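Local coordinates for protein adenylyltransferase and sulfurtransferase uba4 (Chaetomium thermophilum, PDB 6YUB) that probably adenylates the sulfur-carrier protein and then transfers sulfur to it, serving tRNA wobble-uridine thiolation and molybdenum cofactor biosynthesis, at residues A[390-395]-A[420-425]; A[336-341]-A[355-360]. All blocks are in the same frame, centred on the assembly; numbering follows the deposited sequence.

Contact 1: residues A[390-395]-A[420-425]; sequences PIVVVC and KIMDIV
Strand 391-394 runs parallel to strand 421-425 with Ile-391, Val-392 and Val-393 paired in register to Ile-421, Met-422 and Asp-423, and the two short axes diverge by 32°. The pair is a worked example of the beta-alpha-beta crossover: helix 401-410 carries the chain from one strand to its neighbour within the five-stranded parallel sheet of the rhodanese-like domain. Bonding follows the usual parallel pattern, in which one residue spans two partners. Ile-391 donates to the carbonyl of Lys-420 and accepts from Met-422, whose N lies 2.8 Å from Ile-391 O in a nearly straight bond (171°). Val-393 repeats this two residues on, its N reaching Met-422 O at 2.7 Å and its own carbonyl taking the N-H of Ile-424.

On the face of Ile-391, Ile-421, Val-393 and Asp-423 the direct side-chain contact is modest, with Ile-421 CG2 4.2 Å from Ile-391 CB. Helix 401-410 covers this face, Val-404 resting against Val-393 and Val-405 against Ile-421. The carboxylate of Asp-423 is turned elsewhere, to a salt bridge with Arg-317 and a hydrogen bond with Ser-401.

Packing across the strands is closer on the side of Val-392. Bent at its last torsion (chi3 -61°), Met-422 brings its CE to 3.9 Å from Val-392 CG2, while the other branch, Val-392 CG1, meets Ile-424 CG1 at 3.8 Å. The CB of Ile-424 points toward the partner strand, and its side chain lies beside that of Val-394, with Ile-424 CD1 3.7 Å from Val-394 CG2. Past this point the backbones part, and one water spans the widening gap, accepting from Cys-395 N at 2.8 Å and donating to Ile-424 O at 3.0 Å.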
# COMPACT_ATOMS: atom_id res chain seq x y z
N PRO A 390 -11.54 7.13 -29.36
CA PRO A 390 -10.75 6.25 -28.50
C PRO A 390 -10.72 4.82 -29.01
O PRO A 390 -11.62 4.37 -29.72
CB PRO A 390 -11.46 6.34 -27.14
CG PRO A 390 -12.27 7.60 -27.20
CD PRO A 390 -12.66 7.76 -28.64
N ILE A 391 -9.66 4.11 -28.63
CA ILE A 391 -9.52 2.68 -28.92
C ILE A 391 -9.37 1.96 -27.59
O ILE A 391 -8.54 2.35 -26.75
CB ILE A 391 -8.32 2.39 -29.84
CG1 ILE A 391 -8.55 3.02 -31.21
CG2 ILE A 391 -8.10 0.89 -29.95
CD1 ILE A 391 -7.33 2.97 -32.12
N VAL A 392 -10.16 0.91 -27.39
CA VAL A 392 -10.11 0.09 -26.18
C VAL A 392 -9.72 -1.32 -26.59
O VAL A 392 -10.36 -1.92 -27.47
CB VAL A 392 -11.45 0.10 -25.43
CG1 VAL A 392 -11.33 -0.69 -24.13
CG2 VAL A 392 -11.89 1.53 -25.16
N VAL A 393 -8.69 -1.86 -25.94
CA VAL A 393 -8.20 -3.21 -26.21
C VAL A 393 -8.57 -4.10 -25.04
O VAL A 393 -8.55 -3.65 -23.88
CB VAL A 393 -6.67 -3.21 -26.44
CG1 VAL A 393 -6.19 -4.63 -26.73
CG2 VAL A 393 -6.30 -2.26 -27.58
N VAL A 394 -8.91 -5.35 -25.33
CA VAL A 394 -9.21 -6.34 -24.30
C VAL A 394 -8.71 -7.69 -24.77
O VAL A 394 -8.86 -8.06 -25.94
CB VAL A 394 -10.73 -6.39 -24.00
CG1 VAL A 394 -11.49 -6.99 -25.17
CG2 VAL A 394 -10.98 -7.18 -22.71
N CYS A 395 -8.11 -8.44 -23.85
CA CYS A 395 -7.58 -9.77 -24.16
C CYS A 395 -8.09 -10.74 -23.10
O CYS A 395 -9.07 -10.47 -22.39
CB CYS A 395 -6.05 -9.72 -24.25
SG CYS A 395 -5.22 -9.36 -22.72
N LYS A 420 -7.11 8.74 -27.33
CA LYS A 420 -6.80 7.83 -26.24
C LYS A 420 -6.82 6.38 -26.72
O LYS A 420 -7.72 5.97 -27.46
CB LYS A 420 -7.79 8.01 -25.09
CG LYS A 420 -7.65 9.32 -24.35
CD LYS A 420 -8.52 9.35 -23.09
CE LYS A 420 -8.26 10.60 -22.27
NZ LYS A 420 -9.52 11.16 -21.70
N ILE A 421 -5.82 5.61 -26.30
CA ILE A 421 -5.75 4.18 -26.58
C ILE A 421 -5.57 3.49 -25.24
O ILE A 421 -4.54 3.66 -24.57
CB ILE A 421 -4.62 3.82 -27.54
CG1 ILE A 421 -4.73 4.67 -28.81
CG2 ILE A 421 -4.66 2.33 -27.88
CD1 ILE A 421 -3.88 4.18 -29.97
N MET A 422 -6.57 2.70 -24.83
CA MET A 422 -6.58 2.07 -23.52
C MET A 422 -6.76 0.56 -23.67
O MET A 422 -7.15 0.06 -24.72
CB MET A 422 -7.72 2.62 -22.65
CG MET A 422 -8.08 4.07 -22.93
SD MET A 422 -9.30 4.72 -21.77
CE MET A 422 -10.69 3.63 -22.08
N ASP A 423 -6.46 -0.15 -22.59
CA ASP A 423 -6.76 -1.57 -22.48
C ASP A 423 -7.55 -1.79 -21.19
O ASP A 423 -7.56 -0.95 -20.29
CB ASP A 423 -5.50 -2.44 -22.49
CG ASP A 423 -4.66 -2.28 -21.24
OD1 ASP A 423 -4.46 -1.13 -20.80
OD2 ASP A 423 -4.20 -3.30 -20.70
N ILE A 424 -8.23 -2.93 -21.12
CA ILE A 424 -9.05 -3.27 -19.96
C ILE A 424 -8.19 -4.05 -18.98
O ILE A 424 -7.59 -5.08 -19.33
CB ILE A 424 -10.29 -4.07 -20.38
CG1 ILE A 424 -11.14 -3.24 -21.35
CG2 ILE A 424 -11.11 -4.47 -19.16
CD1 ILE A 424 -12.47 -3.88 -21.74
N VAL A 425 -8.12 -3.56 -17.74
CA VAL A 425 -7.31 -4.20 -16.71
C VAL A 425 -7.91 -5.55 -16.36
O VAL A 425 -9.08 -5.64 -15.97
CB VAL A 425 -7.20 -3.30 -15.47
CG1 VAL A 425 -6.50 -4.03 -14.33
CG2 VAL A 425 -6.48 -2.00 -15.81
O HOH W 1 -7.09 -6.76 -21.79

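Contact 2: residues A[336-341]-A[355-360]; sequences ILLDTR and VNVPFS
Leu-338 and Asp-339 pair in parallel with Val-355 and Asn-356, joining strand 336-339 to the short strand 355-356 at an edge of the five-stranded rhodanese-like sheet. The two belong to a beta-alpha-beta unit whose connection contains the brief helix 343-346. Three backbone bonds join the strands and the residue after them: Val-355 N donates to Leu-337 O at 2.9 Å, Val-355 O accepts from Asp-339 N, and Val-357 N reaches Asp-339 O. Beyond the strands, Phe-359 N donates to Thr-340 O at 2.8 Å, tying the start of helix 359-367, with Pro-358 at its N-cap, to the loop after strand 336-339.

The amide of Asn-356 supplies the polar side-chain bonds across the contact. With CG anti to the backbone N (chi1 -176°), its ND2 reaches over to two carbonyls: Asp-339 O at 2.7 Å, approached from above the carbonyl plane, and Arg-341 O at 3.0 Å, nearly straight (170°) and within the amide's own plane. Asp-339 O thus takes Val-357 N and Asn-356 ND2 from opposite faces. Shortening Asn-356 to an alanine removes both ND2 bonds, and would probably leave Asp-339 O with one of these two donors, Arg-341 O without this one, and the turn less firmly tied to the edge strand.

That turn is also held from within. Asp-339 OD1 accepts from Arg-341 N at 2.8 Å, forming an Asx turn, while Asp-339 OD2 offers its syn lone pair to Arg-341 NH1 in a 2.9 Å salt bridge. Arg-341 NH1 also donates to the carbonyl of Gly-349.

Apolar contact is sparse: Leu-338 CD2 meets Val-357 CG2 at 3.8 Å, and the ring of Phe-359 leads away to helix 401-410. The chemistry therefore implies an edge fastened chiefly by polar bonds, in which one amide fixes two carbonyls and one carboxylate holds both the backbone and the guanidinium of Arg-341.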
# COMPACT_ATOMS: atom_id res chain seq x y z
N ILE A 336 -13.83 2.47 -30.52
CA ILE A 336 -13.62 1.15 -31.08
C ILE A 336 -13.20 0.21 -29.96
O ILE A 336 -12.40 0.59 -29.10
CB ILE A 336 -12.56 1.17 -32.21
CG1 ILE A 336 -13.21 1.56 -33.54
CG2 ILE A 336 -11.86 -0.18 -32.31
CD1 ILE A 336 -12.22 1.78 -34.67
N LEU A 337 -13.75 -1.00 -29.96
CA LEU A 337 -13.44 -2.02 -28.96
C LEU A 337 -12.81 -3.21 -29.66
O LEU A 337 -13.46 -3.88 -30.46
CB LEU A 337 -14.69 -2.43 -28.19
CG LEU A 337 -14.52 -3.55 -27.16
CD1 LEU A 337 -13.57 -3.13 -26.05
CD2 LEU A 337 -15.87 -3.96 -26.58
N LEU A 338 -11.54 -3.47 -29.36
CA LEU A 338 -10.76 -4.50 -30.03
C LEU A 338 -10.53 -5.67 -29.07
O LEU A 338 -9.93 -5.49 -28.00
CB LEU A 338 -9.43 -3.95 -30.52
CG LEU A 338 -9.54 -2.75 -31.47
CD1 LEU A 338 -8.16 -2.21 -31.80
CD2 LEU A 338 -10.28 -3.14 -32.74
N ASP A 339 -11.01 -6.85 -29.46
CA ASP A 339 -10.79 -8.08 -28.70
C ASP A 339 -9.65 -8.83 -29.37
O ASP A 339 -9.77 -9.30 -30.51
CB ASP A 339 -12.07 -8.91 -28.66
CG ASP A 339 -11.91 -10.18 -27.84
OD1 ASP A 339 -10.82 -10.80 -27.91
OD2 ASP A 339 -12.87 -10.56 -27.14
N THR A 340 -8.53 -8.98 -28.65
CA THR A 340 -7.32 -9.55 -29.21
C THR A 340 -7.15 -11.04 -28.90
O THR A 340 -6.10 -11.61 -29.21
CB THR A 340 -6.09 -8.78 -28.71
OG1 THR A 340 -6.19 -8.58 -27.29
CG2 THR A 340 -5.99 -7.44 -29.41
N ARG A 341 -8.15 -11.68 -28.31
CA ARG A 341 -8.10 -13.12 -28.12
C ARG A 341 -8.12 -13.82 -29.47
O ARG A 341 -8.50 -13.25 -30.50
CB ARG A 341 -9.27 -13.59 -27.26
CG ARG A 341 -9.33 -12.95 -25.87
CD ARG A 341 -10.76 -12.65 -25.47
NE ARG A 341 -11.56 -13.85 -25.25
CZ ARG A 341 -12.89 -13.89 -25.26
NH1 ARG A 341 -13.58 -12.79 -25.49
NH2 ARG A 341 -13.52 -15.03 -25.04
N VAL A 355 -14.93 -5.96 -31.82
CA VAL A 355 -14.37 -6.51 -33.05
C VAL A 355 -13.16 -7.36 -32.69
O VAL A 355 -12.32 -6.96 -31.86
CB VAL A 355 -13.99 -5.38 -34.02
CG1 VAL A 355 -13.27 -5.95 -35.24
CG2 VAL A 355 -15.23 -4.60 -34.45
N ASN A 356 -13.06 -8.53 -33.31
CA ASN A 356 -11.99 -9.48 -32.99
C ASN A 356 -10.80 -9.23 -33.91
O ASN A 356 -10.93 -9.24 -35.14
CB ASN A 356 -12.49 -10.91 -33.13
CG ASN A 356 -11.44 -11.93 -32.72
OD1 ASN A 356 -11.34 -13.01 -33.30
ND2 ASN A 356 -10.65 -11.59 -31.70
N VAL A 357 -9.64 -9.00 -33.30
CA VAL A 357 -8.38 -8.83 -34.03
C VAL A 357 -7.34 -9.70 -33.33
O VAL A 357 -6.63 -9.21 -32.43
CB VAL A 357 -7.95 -7.36 -34.07
CG1 VAL A 357 -6.93 -7.14 -35.18
CG2 VAL A 357 -9.17 -6.46 -34.26
N PRO A 358 -7.23 -10.98 -33.68
CA PRO A 358 -6.38 -11.89 -32.89
C PRO A 358 -4.97 -11.36 -32.70
O PRO A 358 -4.38 -10.76 -33.61
CB PRO A 358 -6.39 -13.19 -33.72
CG PRO A 358 -7.67 -13.13 -34.49
CD PRO A 358 -7.91 -11.67 -34.79
N PHE A 359 -4.43 -11.58 -31.50
CA PHE A 359 -3.09 -11.09 -31.17
C PHE A 359 -2.03 -11.76 -32.02
O PHE A 359 -1.07 -11.11 -32.45
CB PHE A 359 -2.82 -11.31 -29.68
CG PHE A 359 -1.57 -10.65 -29.18
CD1 PHE A 359 -1.34 -9.30 -29.41
CD2 PHE A 359 -0.63 -11.37 -28.47
CE1 PHE A 359 -0.19 -8.69 -28.94
CE2 PHE A 359 0.53 -10.76 -28.00
CZ PHE A 359 0.74 -9.42 -28.24
N SER A 360 -2.18 -13.06 -32.28
CA SER A 360 -1.20 -13.78 -33.09
C SER A 360 -0.99 -13.10 -34.43
O SER A 360 0.14 -12.75 -34.80
CB SER A 360 -1.65 -15.23 -33.28
OG SER A 360 -2.89 -15.30 -33.95

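Contact 1 and contact 2 are neighbouring parts of one parallel sheet, their centres about 10 Å apart. Strand 391-394 lies beside strand 336-339, where Val-392 N is 2.8 Å from Ile-336 O and Val-392 O is 2.7 Å from Leu-338 N, both probable hydrogen bonds. Side chains meet as well, Ile-391 CG2 lying 3.6 Å from Leu-338 CD1. At the C-terminal ends, Thr-340 OG1 bonds to Val-394 O and packs against Cys-395, at the position where rhodanese domains usually carry the persulfide-forming cysteine, and so probably the sulfurtransferase cysteine here. Both contacts lie away from the zinc site of Cys-183, Cys-186, Cys-278 and Cys-281 and from the predicted ATP-binding residues.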